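Local coordinates for protein enoyl-CoA hydratase (Mycobacterium tuberculosis, PDB 5KJP) that probably catalyses the reversible addition of water to the double bond of 2-enoyl-CoA thioesters in fatty acid metabolism, as a member of the crotonase superfamily, at residues L60-L65 / T102-A107; A108-A113 / V128-S133; K216-E221 / M235-P240. One frame throughout, in Å; residues are numbered along the deposited sequence.

Contacts 1 and 2 are successive parts of one buried sheet. Both use strand 105-109, which lies between 62-67 and 126-130 and pairs with both. Their centres are about 17 Å apart. Contact 1 lies nearer the middle of the chain and is mostly apolar, with one lysine at its entry. Contact 2 lies where the strands end, so it adds a turn, acidic groups and a bound water. Contact 3 lies farther out but is still largely buried, next to a second subunit. It joins two antiparallel helices by side chains alone. It touches contact 1 through Lys216 NZ, which bonds Lys103 O. Contacts 2 and 3 do not touch and lie on opposite sides of the chain's centre.

Contact 1 (L60-L65 / T102-A107); sequences LSVAIL and TKPLIA
Lys103 reaches across to Leu60 just before two neighbouring parallel strands, 62-67 and 105-109, in the main sheet of the crotonase fold. Its chain is extended beyond CG and runs past the backbone of 60-61. Lys103 CB lies 3.5 Å from Ser61 O. Lys103 NZ then bonds Leu60 O at 2.9 Å, tilted 35° from the carbonyl plane. Leu54 O takes a second bond from the same ammonium group. Pro104 follows, its CD against Ser61 O.

Further along, side chains alternate between the two faces of the sheet. Ile64 and Ile106 share one face, and Val62 lies beside them. Ile106 keeps CG1 anti to its carbonyl carbon (chi1 -58°), and this branch leads Ile106 CD1 back to Val62 CG1, 3.9 Å away. The two side chains pass at a slant. Helix 193-205 packs on Val62 and Ile64 from this side. Ala63, Leu65, Leu105 and Ala107 occupy the other face. Here Leu105 has CG anti to the backbone N (chi1 175°), which brings CD1 toward the neighbouring strand. Leu105 CD1 meets Ala63 CB at 3.8 Å and Leu65 CB at 4.1 Å. Phe96 touches both leucines.

Between the faces runs a parallel ladder. Ala63 is bonded through both of its backbone polar atoms: Ala63 N donates to Pro104 O (3.0 Å) and Ala63 O accepts from Ile106 N (2.9 Å). Leu65 N continues the ladder to Ile106 O at 2.7 Å. The chemistry is thus split by position. Nearly straight backbone bonds set the register, apolar side chains line both faces, and the lysine charge is met at the strand entry by carbonyl oxygens, which probably steady it there.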
ATOM      1  N   LEU A  60     -28.299  -3.541 -15.229  1.00 19.94           N
ATOM      2  CA  LEU A  60     -26.965  -4.108 -15.066  1.00 16.20           C
ATOM      3  C   LEU A  60     -26.334  -3.601 -13.776  1.00 18.35           C
ATOM      4  O   LEU A  60     -26.500  -2.435 -13.411  1.00 18.99           O
ATOM      5  CB  LEU A  60     -26.069  -3.761 -16.256  1.00 18.38           C
ATOM      6  CG  LEU A  60     -26.422  -4.398 -17.605  1.00 24.05           C
ATOM      7  CD1 LEU A  60     -25.497  -3.877 -18.711  1.00 19.84           C
ATOM      8  CD2 LEU A  60     -26.354  -5.920 -17.513  1.00 21.93           C
ATOM      9  N   SER A  61     -25.608  -4.479 -13.094  1.00 16.65           N
ATOM     10  CA  SER A  61     -24.984  -4.125 -11.822  1.00 15.50           C
ATOM     11  C   SER A  61     -23.460  -4.229 -11.870  1.00 14.86           C
ATOM     12  O   SER A  61     -22.758  -3.404 -11.290  1.00 18.72           O
ATOM     13  CB  SER A  61     -25.526  -5.012 -10.701  1.00 19.67           C
ATOM     14  OG  SER A  61     -26.908  -4.757 -10.474  1.00 24.26           O
ATOM     15  N   VAL A  62     -22.959  -5.249 -12.558  1.00 15.29           N
ATOM     16  CA  VAL A  62     -21.531  -5.562 -12.578  1.00 13.52           C
ATOM     17  C   VAL A  62     -21.133  -6.018 -13.979  1.00 15.28           C
ATOM     18  O   VAL A  62     -21.936  -6.630 -14.686  1.00 16.76           O
ATOM     19  CB  VAL A  62     -21.175  -6.677 -11.543  1.00 16.40           C
ATOM     20  CG1 VAL A  62     -19.710  -7.108 -11.663  1.00 15.74           C
ATOM     21  CG2 VAL A  62     -21.470  -6.216 -10.116  1.00 18.66           C
ATOM     22  N   ALA A  63     -19.903  -5.717 -14.388  1.00 12.47           N
ATOM     23  CA  ALA A  63     -19.374  -6.262 -15.632  1.00 15.88           C
ATOM     24  C   ALA A  63     -18.150  -7.143 -15.387  1.00 15.28           C
ATOM     25  O   ALA A  63     -17.421  -6.962 -14.407  1.00 14.99           O
ATOM     26  CB  ALA A  63     -19.025  -5.153 -16.595  1.00 14.69           C
ATOM     27  N   ILE A  64     -17.946  -8.099 -16.284  1.00 11.65           N
ATOM     28  CA  ILE A  64     -16.734  -8.903 -16.305  1.00 11.32           C
ATOM     29  C   ILE A  64     -16.060  -8.744 -17.655  1.00 14.24           C
ATOM     30  O   ILE A  64     -16.707  -8.876 -18.703  1.00 15.14           O
ATOM     31  CB  ILE A  64     -17.021 -10.396 -16.055  1.00 11.66           C
ATOM     32  CG1 ILE A  64     -17.721 -10.596 -14.705  1.00 11.55           C
ATOM     33  CG2 ILE A  64     -15.730 -11.212 -16.144  1.00 14.91           C
ATOM     34  CD1 ILE A  64     -18.243 -12.014 -14.508  1.00 13.19           C
ATOM     35  N   LEU A  65     -14.769  -8.437 -17.632  1.00 13.25           N
ATOM     36  CA  LEU A  65     -13.986  -8.338 -18.858  1.00 14.56           C
ATOM     37  C   LEU A  65     -13.056  -9.537 -18.983  1.00 14.55           C
ATOM     38  O   LEU A  65     -12.316  -9.860 -18.054  1.00 15.06           O
ATOM     39  CB  LEU A  65     -13.178  -7.042 -18.886  1.00 11.64           C
ATOM     40  CG  LEU A  65     -12.148  -6.931 -20.021  1.00 13.76           C
ATOM     41  CD1 LEU A  65     -12.844  -6.900 -21.392  1.00 15.04           C
ATOM     42  CD2 LEU A  65     -11.269  -5.705 -19.826  1.00 13.93           C
ATOM     43  N   THR A 102     -18.319   3.427 -13.698  1.00 18.46           N
ATOM     44  CA  THR A 102     -18.869   3.720 -12.382  1.00 23.63           C
ATOM     45  C   THR A 102     -19.206   2.438 -11.623  1.00 19.45           C
ATOM     46  O   THR A 102     -18.877   2.290 -10.447  1.00 19.05           O
ATOM     47  CB  THR A 102     -20.114   4.595 -12.516  1.00 21.99           C
ATOM     48  OG1 THR A 102     -19.740   5.837 -13.126  1.00 26.00           O
ATOM     49  CG2 THR A 102     -20.757   4.856 -11.152  1.00 23.40           C
ATOM     50  N   LYS A 103     -19.858   1.509 -12.311  1.00 15.23           N
ATOM     51  CA  LYS A 103     -20.229   0.234 -11.708  1.00 15.05           C
ATOM     52  C   LYS A 103     -19.004  -0.686 -11.611  1.00 14.70           C
ATOM     53  O   LYS A 103     -18.016  -0.464 -12.304  1.00 13.67           O
ATOM     54  CB  LYS A 103     -21.356  -0.409 -12.517  1.00 14.80           C
ATOM     55  CG  LYS A 103     -22.662   0.376 -12.425  1.00 16.87           C
ATOM     56  CD  LYS A 103     -23.754  -0.212 -13.317  1.00 16.30           C
ATOM     57  CE  LYS A 103     -24.990   0.674 -13.307  1.00 19.88           C
ATOM     58  NZ  LYS A 103     -25.968   0.278 -14.360  1.00 19.95           N
ATOM     59  N   PRO A 104     -19.056  -1.709 -10.738  1.00 14.45           N
ATOM     60  CA  PRO A 104     -17.882  -2.579 -10.578  1.00 15.74           C
ATOM     61  C   PRO A 104     -17.532  -3.370 -11.841  1.00 12.68           C
ATOM     62  O   PRO A 104     -18.402  -3.825 -12.591  1.00 12.05           O
ATOM     63  CB  PRO A 104     -18.291  -3.529  -9.440  1.00 13.52           C
ATOM     64  CG  PRO A 104     -19.376  -2.812  -8.714  1.00 17.12           C
ATOM     65  CD  PRO A 104     -20.115  -2.035  -9.766  1.00 15.00           C
ATOM     66  N   LEU A 105     -16.231  -3.500 -12.067  1.00 11.22           N
ATOM     67  CA  LEU A 105     -15.701  -4.248 -13.188  1.00 10.92           C
ATOM     68  C   LEU A 105     -14.694  -5.271 -12.689  1.00 13.29           C
ATOM     69  O   LEU A 105     -13.753  -4.937 -11.964  1.00 12.35           O
ATOM     70  CB  LEU A 105     -15.044  -3.307 -14.199  1.00 11.58           C
ATOM     71  CG  LEU A 105     -14.325  -3.964 -15.376  1.00 10.94           C
ATOM     72  CD1 LEU A 105     -15.295  -4.756 -16.262  1.00 13.61           C
ATOM     73  CD2 LEU A 105     -13.582  -2.897 -16.174  1.00 12.40           C
ATOM     74  N   ILE A 106     -14.900  -6.517 -13.089  1.00 10.16           N
ATOM     75  CA  ILE A 106     -13.989  -7.605 -12.760  1.00 12.00           C
ATOM     76  C   ILE A 106     -13.258  -8.054 -14.019  1.00 15.56           C
ATOM     77  O   ILE A 106     -13.895  -8.294 -15.045  1.00 14.05           O
ATOM     78  CB  ILE A 106     -14.748  -8.813 -12.166  1.00 10.12           C
ATOM     79  CG1 ILE A 106     -15.519  -8.403 -10.909  1.00 11.16           C
ATOM     80  CG2 ILE A 106     -13.787  -9.971 -11.880  1.00 10.54           C
ATOM     81  CD1 ILE A 106     -16.693  -9.324 -10.591  1.00 16.13           C
ATOM     82  N   ALA A 107     -11.933  -8.162 -13.954  1.00 10.74           N
ATOM     83  CA  ALA A 107     -11.191  -8.756 -15.063  1.00 12.79           C
ATOM     84  C   ALA A 107     -10.978 -10.250 -14.814  1.00 12.00           C
ATOM     85  O   ALA A 107     -10.475 -10.640 -13.758  1.00 14.39           O
ATOM     86  CB  ALA A 107      -9.850  -8.041 -15.260  1.00 13.48           C
TER

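Contact 2 (A108-A113 / V128-S133); sequences AVEGYA and VAARDS
Val109 and Ala129 form a parallel strand pair at the point where strands 105-109 and 126-130 leave the main sheet of the crotonase fold. Both segments then bend, and the chain goes on into strands 112-114 and 134-136 of a second, smaller sheet, the first of them only weakly bonded at its start. Two straight backbone bonds close the first ladder: Val109 N to Val128 O at 2.7 Å and Ala130 N to Val109 O at 2.8 Å.

Val109 and Ala129 share one face, their CB atoms 4.0 Å apart. Val109 has CG1 anti to the backbone N (chi1 177°). Val109 CG1 is thereby turned to Ser133 CB, 3.9 Å away. Phe135 packs on both Val109 and Ala129. On the other face, Ala108 and Val128 lie under helix 193-205.

A type I turn from Ala130 to Ser133 ends the second strand. Ala130 O is gripped twice from within this turn, by Ser133 N and by Ser133 OG. Ser133 OG lies in the plane of the Ala130 carbonyl, on a lone pair, 2.7 Å from Ala130 O.

Glu110 starts away from the turn but turns about its CB-CG bond (chi2 -86°), which swings its carboxylate back over the Ala130 methyl. Backbone N-H groups of Gly191 and Ala193 bond its two oxygens. This probably eases the nearness of Asp132, another acidic group. One water joins the two acids: it donates to Glu110 OE1 and to Asp132 OD1, each at 2.7 Å, and accepts from Gly111 N at 2.9 Å.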
ATOM      1  N   ALA A 108     -11.382 -11.079 -15.776  1.00 11.63           N
ATOM      2  CA  ALA A 108     -11.172 -12.523 -15.690  1.00 14.83           C
ATOM      3  C   ALA A 108     -10.034 -12.932 -16.612  1.00 15.80           C
ATOM      4  O   ALA A 108     -10.200 -13.000 -17.837  1.00 12.99           O
ATOM      5  CB  ALA A 108     -12.451 -13.285 -16.044  1.00 13.58           C
ATOM      6  N   VAL A 109      -8.881 -13.213 -16.015  1.00 13.45           N
ATOM      7  CA  VAL A 109      -7.638 -13.353 -16.768  1.00 15.87           C
ATOM      8  C   VAL A 109      -7.218 -14.809 -16.954  1.00 14.67           C
ATOM      9  O   VAL A 109      -7.088 -15.555 -15.984  1.00 13.28           O
ATOM     10  CB  VAL A 109      -6.490 -12.585 -16.077  1.00 15.33           C
ATOM     11  CG1 VAL A 109      -5.160 -12.800 -16.820  1.00 12.23           C
ATOM     12  CG2 VAL A 109      -6.834 -11.094 -15.980  1.00 16.35           C
ATOM     13  N   GLU A 110      -7.037 -15.185 -18.215  1.00 12.71           N
ATOM     14  CA  GLU A 110      -6.390 -16.431 -18.618  1.00 12.29           C
ATOM     15  C   GLU A 110      -5.147 -16.061 -19.423  1.00 17.68           C
ATOM     16  O   GLU A 110      -5.092 -14.977 -20.023  1.00 13.76           O
ATOM     17  CB  GLU A 110      -7.319 -17.308 -19.474  1.00 13.71           C
ATOM     18  CG  GLU A 110      -8.664 -17.677 -18.847  1.00 14.07           C
ATOM     19  CD  GLU A 110      -8.604 -18.917 -17.965  1.00 20.20           C
ATOM     20  OE1 GLU A 110      -7.550 -19.592 -17.931  1.00 18.05           O
ATOM     21  OE2 GLU A 110      -9.629 -19.223 -17.316  1.00 16.97           O
ATOM     22  N   GLY A 111      -4.165 -16.959 -19.457  1.00 17.78           N
ATOM     23  CA  GLY A 111      -2.997 -16.780 -20.306  1.00 16.06           C
ATOM     24  C   GLY A 111      -2.260 -15.493 -19.991  1.00 18.64           C
ATOM     25  O   GLY A 111      -2.033 -15.179 -18.831  1.00 17.90           O
ATOM     26  N   TYR A 112      -1.908 -14.727 -21.018  1.00 15.43           N
ATOM     27  CA  TYR A 112      -1.154 -13.498 -20.798  1.00 18.64           C
ATOM     28  C   TYR A 112      -2.021 -12.246 -20.787  1.00 19.38           C
ATOM     29  O   TYR A 112      -2.862 -12.049 -21.673  1.00 17.07           O
ATOM     30  CB  TYR A 112      -0.070 -13.337 -21.866  1.00 20.47           C
ATOM     31  CG  TYR A 112       1.108 -14.258 -21.681  1.00 28.98           C
ATOM     32  CD1 TYR A 112       2.097 -13.969 -20.752  1.00 32.15           C
ATOM     33  CD2 TYR A 112       1.234 -15.415 -22.438  1.00 40.37           C
ATOM     34  CE1 TYR A 112       3.180 -14.806 -20.576  1.00 41.90           C
ATOM     35  CE2 TYR A 112       2.317 -16.261 -22.269  1.00 49.10           C
ATOM     36  CZ  TYR A 112       3.286 -15.949 -21.335  1.00 50.38           C
ATOM     37  OH  TYR A 112       4.368 -16.782 -21.158  1.00 62.28           O
ATOM     38  N   ALA A 113      -1.808 -11.421 -19.764  1.00 13.90           N
ATOM     39  CA  ALA A 113      -2.269 -10.037 -19.735  1.00 14.92           C
ATOM     40  C   ALA A 113      -1.033  -9.147 -19.704  1.00 16.50           C
ATOM     41  O   ALA A 113      -0.487  -8.872 -18.628  1.00 17.09           O
ATOM     42  CB  ALA A 113      -3.154  -9.772 -18.516  1.00 14.89           C
ATOM     43  N   VAL A 128      -9.765 -11.686 -11.230  1.00 11.88           N
ATOM     44  CA  VAL A 128      -9.750 -13.131 -11.080  1.00 11.77           C
ATOM     45  C   VAL A 128      -8.800 -13.675 -12.130  1.00 14.03           C
ATOM     46  O   VAL A 128      -8.934 -13.355 -13.314  1.00 15.45           O
ATOM     47  CB  VAL A 128     -11.153 -13.736 -11.265  1.00 12.87           C
ATOM     48  CG1 VAL A 128     -11.095 -15.262 -11.178  1.00 13.36           C
ATOM     49  CG2 VAL A 128     -12.111 -13.155 -10.222  1.00 14.90           C
ATOM     50  N   ALA A 129      -7.820 -14.469 -11.716  1.00 13.32           N
ATOM     51  CA  ALA A 129      -6.831 -14.946 -12.675  1.00 17.26           C
ATOM     52  C   ALA A 129      -6.574 -16.442 -12.552  1.00 12.33           C
ATOM     53  O   ALA A 129      -6.512 -16.991 -11.446  1.00 14.18           O
ATOM     54  CB  ALA A 129      -5.521 -14.168 -12.508  1.00 13.50           C
ATOM     55  N   ALA A 130      -6.430 -17.098 -13.698  1.00 13.72           N
ATOM     56  CA  ALA A 130      -6.035 -18.501 -13.727  1.00 18.85           C
ATOM     57  C   ALA A 130      -4.657 -18.664 -13.100  1.00 14.42           C
ATOM     58  O   ALA A 130      -3.817 -17.776 -13.203  1.00 15.32           O
ATOM     59  CB  ALA A 130      -6.040 -19.031 -15.157  1.00 17.11           C
ATOM     60  N   ARG A 131      -4.425 -19.802 -12.455  1.00 17.91           N
ATOM     61  CA  ARG A 131      -3.161 -20.047 -11.767  1.00 18.37           C
ATOM     62  C   ARG A 131      -1.973 -20.069 -12.725  1.00 20.50           C
ATOM     63  O   ARG A 131      -0.830 -19.907 -12.304  1.00 24.91           O
ATOM     64  CB  ARG A 131      -3.231 -21.366 -10.988  1.00 24.84           C
ATOM     65  CG  ARG A 131      -4.155 -21.301  -9.785  1.00 29.22           C
ATOM     66  CD  ARG A 131      -4.144 -22.591  -8.973  1.00 39.64           C
ATOM     67  NE  ARG A 131      -4.988 -22.456  -7.789  1.00 46.30           N
ATOM     68  CZ  ARG A 131      -4.565 -21.971  -6.626  1.00 44.43           C
ATOM     69  NH1 ARG A 131      -3.302 -21.587  -6.486  1.00 38.69           N
ATOM     70  NH2 ARG A 131      -5.404 -21.876  -5.600  1.00 48.74           N
ATOM     71  N   ASP A 132      -2.236 -20.273 -14.015  1.00 18.67           N
ATOM     72  CA  ASP A 132      -1.152 -20.318 -14.992  1.00 19.93           C
ATOM     73  C   ASP A 132      -1.109 -19.064 -15.859  1.00 20.87           C
ATOM     74  O   ASP A 132      -0.448 -19.045 -16.898  1.00 22.76           O
ATOM     75  CB  ASP A 132      -1.277 -21.566 -15.872  1.00 20.13           C
ATOM     76  CG  ASP A 132      -2.571 -21.599 -16.662  1.00 24.36           C
ATOM     77  OD1 ASP A 132      -3.501 -20.836 -16.324  1.00 21.70           O
ATOM     78  OD2 ASP A 132      -2.661 -22.400 -17.615  1.00 27.20           O
ATOM     79  N   SER A 133      -1.802 -18.016 -15.432  1.00 17.00           N
ATOM     80  CA  SER A 133      -1.775 -16.765 -16.182  1.00 15.11           C
ATOM     81  C   SER A 133      -0.597 -15.900 -15.723  1.00 15.81           C
ATOM     82  O   SER A 133       0.076 -16.217 -14.737  1.00 15.54           O
ATOM     83  CB  SER A 133      -3.101 -16.003 -16.039  1.00 15.04           C
ATOM     84  OG  SER A 133      -3.340 -15.575 -14.709  1.00 16.61           O
TER
HETATM   85  O   HOH W   1      -4.871 -19.581 -18.318  1.00 17.83           O

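Contact 3 (K216-E221 / M235-P240); sequences KRIITE and MKILVP
Ile237 packs against Ile218 and Arg217 between two nearly antiparallel helices, 209-221 and 230-242. Their short segments run at 175°, with axes 10.3 Å apart.

The apolar part is made by branch ends. Ile218 and Ile237 lie alongside with their ends pointing opposite ways. Ile218 CG1 lies 3.8 Å from Ile237 CD1, and Ile218 CD1 goes on to Leu238 CD2 at 4.0 Å, the two chains roughly perpendicular. Leu151 and Val145 of a second subunit pack on Ile218 and Leu238, so this layer continues into the trimer interface.

A mixed contact also spans the helices. Arg217, CG anti to the backbone N (chi1 -174°), extends toward the other helix. Ile237 CG1 sits over the centre of one face of the Arg217 guanidinium, 3.9 Å above the plane.

The salt bridge lies within helix 209-221. Glu221 is at the edge of the same guanidinium. Arg217 NE forms a 2.8 Å salt bridge with Glu221 OE2, approaching from above the carboxylate plane.

The helices are therefore joined by dispersion contacts. Glu221 probably offsets the arginine's charge at the exposed rim, while the flat face of the guanidinium rests on Ile237.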
ATOM      1  N   LYS A 216     -17.733   1.877  -4.055  1.00 16.02           N
ATOM      2  CA  LYS A 216     -16.652   1.974  -5.024  1.00 16.72           C
ATOM      3  C   LYS A 216     -16.238   3.428  -5.212  1.00 15.95           C
ATOM      4  O   LYS A 216     -15.049   3.747  -5.275  1.00 15.77           O
ATOM      5  CB  LYS A 216     -17.058   1.359  -6.367  1.00 12.50           C
ATOM      6  CG  LYS A 216     -16.083   1.682  -7.486  1.00 16.37           C
ATOM      7  CD  LYS A 216     -16.383   0.922  -8.773  1.00 14.50           C
ATOM      8  CE  LYS A 216     -15.597   1.524  -9.930  1.00 13.83           C
ATOM      9  NZ  LYS A 216     -15.689   0.701 -11.177  1.00 15.78           N
ATOM     10  N   ARG A 217     -17.229   4.307  -5.298  1.00 14.14           N
ATOM     11  CA  ARG A 217     -16.969   5.722  -5.476  1.00 16.83           C
ATOM     12  C   ARG A 217     -16.116   6.292  -4.340  1.00 15.92           C
ATOM     13  O   ARG A 217     -15.181   7.055  -4.578  1.00 16.70           O
ATOM     14  CB  ARG A 217     -18.282   6.494  -5.582  1.00 18.74           C
ATOM     15  CG  ARG A 217     -18.076   7.946  -5.909  1.00 27.67           C
ATOM     16  CD  ARG A 217     -19.380   8.657  -6.212  1.00 25.68           C
ATOM     17  NE  ARG A 217     -19.164  10.097  -6.297  1.00 28.17           N
ATOM     18  CZ  ARG A 217     -20.135  11.000  -6.275  1.00 35.47           C
ATOM     19  NH1 ARG A 217     -21.402  10.613  -6.178  1.00 32.48           N
ATOM     20  NH2 ARG A 217     -19.836  12.290  -6.351  1.00 44.29           N
ATOM     21  N   ILE A 218     -16.432   5.920  -3.105  1.00 15.71           N
ATOM     22  CA  ILE A 218     -15.691   6.458  -1.969  1.00 15.71           C
ATOM     23  C   ILE A 218     -14.258   5.923  -1.983  1.00 16.35           C
ATOM     24  O   ILE A 218     -13.312   6.686  -1.808  1.00 18.72           O
ATOM     25  CB  ILE A 218     -16.389   6.129  -0.628  1.00 18.16           C
ATOM     26  CG1 ILE A 218     -17.677   6.948  -0.498  1.00 16.95           C
ATOM     27  CG2 ILE A 218     -15.468   6.422   0.559  1.00 18.66           C
ATOM     28  CD1 ILE A 218     -18.684   6.358   0.466  1.00 18.99           C
ATOM     29  N   ILE A 219     -14.087   4.628  -2.224  1.00 13.65           N
ATOM     30  CA  ILE A 219     -12.735   4.067  -2.253  1.00 16.88           C
ATOM     31  C   ILE A 219     -11.881   4.695  -3.369  1.00 19.81           C
ATOM     32  O   ILE A 219     -10.726   5.065  -3.139  1.00 17.16           O
ATOM     33  CB  ILE A 219     -12.762   2.538  -2.404  1.00 15.90           C
ATOM     34  CG1 ILE A 219     -13.324   1.903  -1.121  1.00 17.05           C
ATOM     35  CG2 ILE A 219     -11.360   2.000  -2.703  1.00 17.55           C
ATOM     36  CD1 ILE A 219     -13.495   0.393  -1.191  1.00 15.59           C
ATOM     37  N   THR A 220     -12.457   4.852  -4.560  1.00 16.79           N
ATOM     38  CA  THR A 220     -11.711   5.436  -5.679  1.00 17.20           C
ATOM     39  C   THR A 220     -11.446   6.934  -5.481  1.00 21.08           C
ATOM     40  O   THR A 220     -10.332   7.399  -5.691  1.00 21.28           O
ATOM     41  CB  THR A 220     -12.437   5.226  -7.044  1.00 19.82           C
ATOM     42  OG1 THR A 220     -13.685   5.930  -7.054  1.00 29.86           O
ATOM     43  CG2 THR A 220     -12.689   3.742  -7.316  1.00 17.85           C
ATOM     44  N   GLU A 221     -12.456   7.691  -5.070  1.00 20.18           N
ATOM     45  CA  GLU A 221     -12.293   9.139  -4.954  1.00 21.12           C
ATOM     46  C   GLU A 221     -11.486   9.569  -3.729  1.00 22.49           C
ATOM     47  O   GLU A 221     -10.864  10.631  -3.740  1.00 20.03           O
ATOM     48  CB  GLU A 221     -13.661   9.826  -4.940  1.00 23.02           C
ATOM     49  CG  GLU A 221     -14.433   9.644  -6.237  1.00 27.99           C
ATOM     50  CD  GLU A 221     -15.709  10.469  -6.294  1.00 33.11           C
ATOM     51  OE1 GLU A 221     -15.918  11.313  -5.401  1.00 34.57           O
ATOM     52  OE2 GLU A 221     -16.494  10.276  -7.244  1.00 33.07           O
HETATM   53  N   MSE A 235     -19.334  11.978   3.422  1.00 24.01           N
HETATM   54  CA  MSE A 235     -20.704  12.219   3.869  1.00 21.41           C
HETATM   55  C   MSE A 235     -21.645  12.574   2.715  1.00 22.50           C
HETATM   56  O   MSE A 235     -22.797  12.142   2.687  1.00 24.89           O
HETATM   57  CB  MSE A 235     -20.722  13.338   4.917  1.00 21.96           C
HETATM   58  CG  MSE A 235     -22.085  13.598   5.542  1.00 30.74           C
HETATM   59 SE   MSE A 235     -22.855  12.010   6.368  0.57 35.02          SE
HETATM   60  CE  MSE A 235     -21.771  11.957   7.985  1.00 40.15           C
ATOM     61  N   LYS A 236     -21.146  13.364   1.768  1.00 27.27           N
ATOM     62  CA  LYS A 236     -21.943  13.791   0.617  1.00 27.59           C
ATOM     63  C   LYS A 236     -22.388  12.596  -0.219  1.00 22.69           C
ATOM     64  O   LYS A 236     -23.459  12.604  -0.826  1.00 22.57           O
ATOM     65  CB  LYS A 236     -21.150  14.758  -0.260  1.00 25.97           C
ATOM     66  CG  LYS A 236     -20.617  15.982   0.468  1.00 35.79           C
ATOM     67  CD  LYS A 236     -19.591  16.701  -0.398  1.00 46.33           C
ATOM     68  CE  LYS A 236     -19.106  17.986   0.253  1.00 54.78           C
ATOM     69  NZ  LYS A 236     -17.863  18.491  -0.399  1.00 62.95           N
ATOM     70  N   ILE A 237     -21.548  11.573  -0.257  1.00 21.68           N
ATOM     71  CA  ILE A 237     -21.868  10.362  -0.998  1.00 19.43           C
ATOM     72  C   ILE A 237     -22.761   9.451  -0.148  1.00 25.73           C
ATOM     73  O   ILE A 237     -23.626   8.746  -0.676  1.00 26.32           O
ATOM     74  CB  ILE A 237     -20.579   9.634  -1.429  1.00 22.41           C
ATOM     75  CG1 ILE A 237     -19.746  10.542  -2.342  1.00 23.91           C
ATOM     76  CG2 ILE A 237     -20.898   8.320  -2.133  1.00 20.54           C
ATOM     77  CD1 ILE A 237     -18.350  10.017  -2.616  1.00 23.46           C
ATOM     78  N   LEU A 238     -22.577   9.498   1.171  1.00 19.08           N
ATOM     79  CA  LEU A 238     -23.325   8.632   2.087  1.00 22.67           C
ATOM     80  C   LEU A 238     -24.815   8.950   2.160  1.00 23.94           C
ATOM     81  O   LEU A 238     -25.646   8.042   2.194  1.00 24.48           O
ATOM     82  CB  LEU A 238     -22.744   8.714   3.502  1.00 25.52           C
ATOM     83  CG  LEU A 238     -21.374   8.096   3.776  1.00 30.56           C
ATOM     84  CD1 LEU A 238     -21.026   8.243   5.248  1.00 33.11           C
ATOM     85  CD2 LEU A 238     -21.373   6.636   3.377  1.00 28.70           C
ATOM     86  N   VAL A 239     -25.149  10.234   2.215  1.00 22.88           N
ATOM     87  CA  VAL A 239     -26.522  10.645   2.514  1.00 24.11           C
ATOM     88  C   VAL A 239     -27.561  10.088   1.522  1.00 24.63           C
ATOM     89  O   VAL A 239     -28.566   9.529   1.958  1.00 24.98           O
ATOM     90  CB  VAL A 239     -26.638  12.187   2.589  1.00 28.08           C
ATOM     91  CG1 VAL A 239     -28.098  12.616   2.672  1.00 28.29           C
ATOM     92  CG2 VAL A 239     -25.862  12.704   3.786  1.00 34.34           C
ATOM     93  N   PRO A 240     -27.317  10.203   0.198  1.00 24.08           N
ATOM     94  CA  PRO A 240     -28.327   9.652  -0.719  1.00 27.44           C
ATOM     95  C   PRO A 240     -28.528   8.143  -0.570  1.00 27.48           C
ATOM     96  O   PRO A 240     -29.614   7.643  -0.868  1.00 25.88           O
ATOM     97  CB  PRO A 240     -27.759   9.980  -2.104  1.00 27.03           C
ATOM     98  CG  PRO A 240     -26.891  11.161  -1.878  1.00 27.69           C
ATOM     99  CD  PRO A 240     -26.256  10.910  -0.544  1.00 24.44           C
TER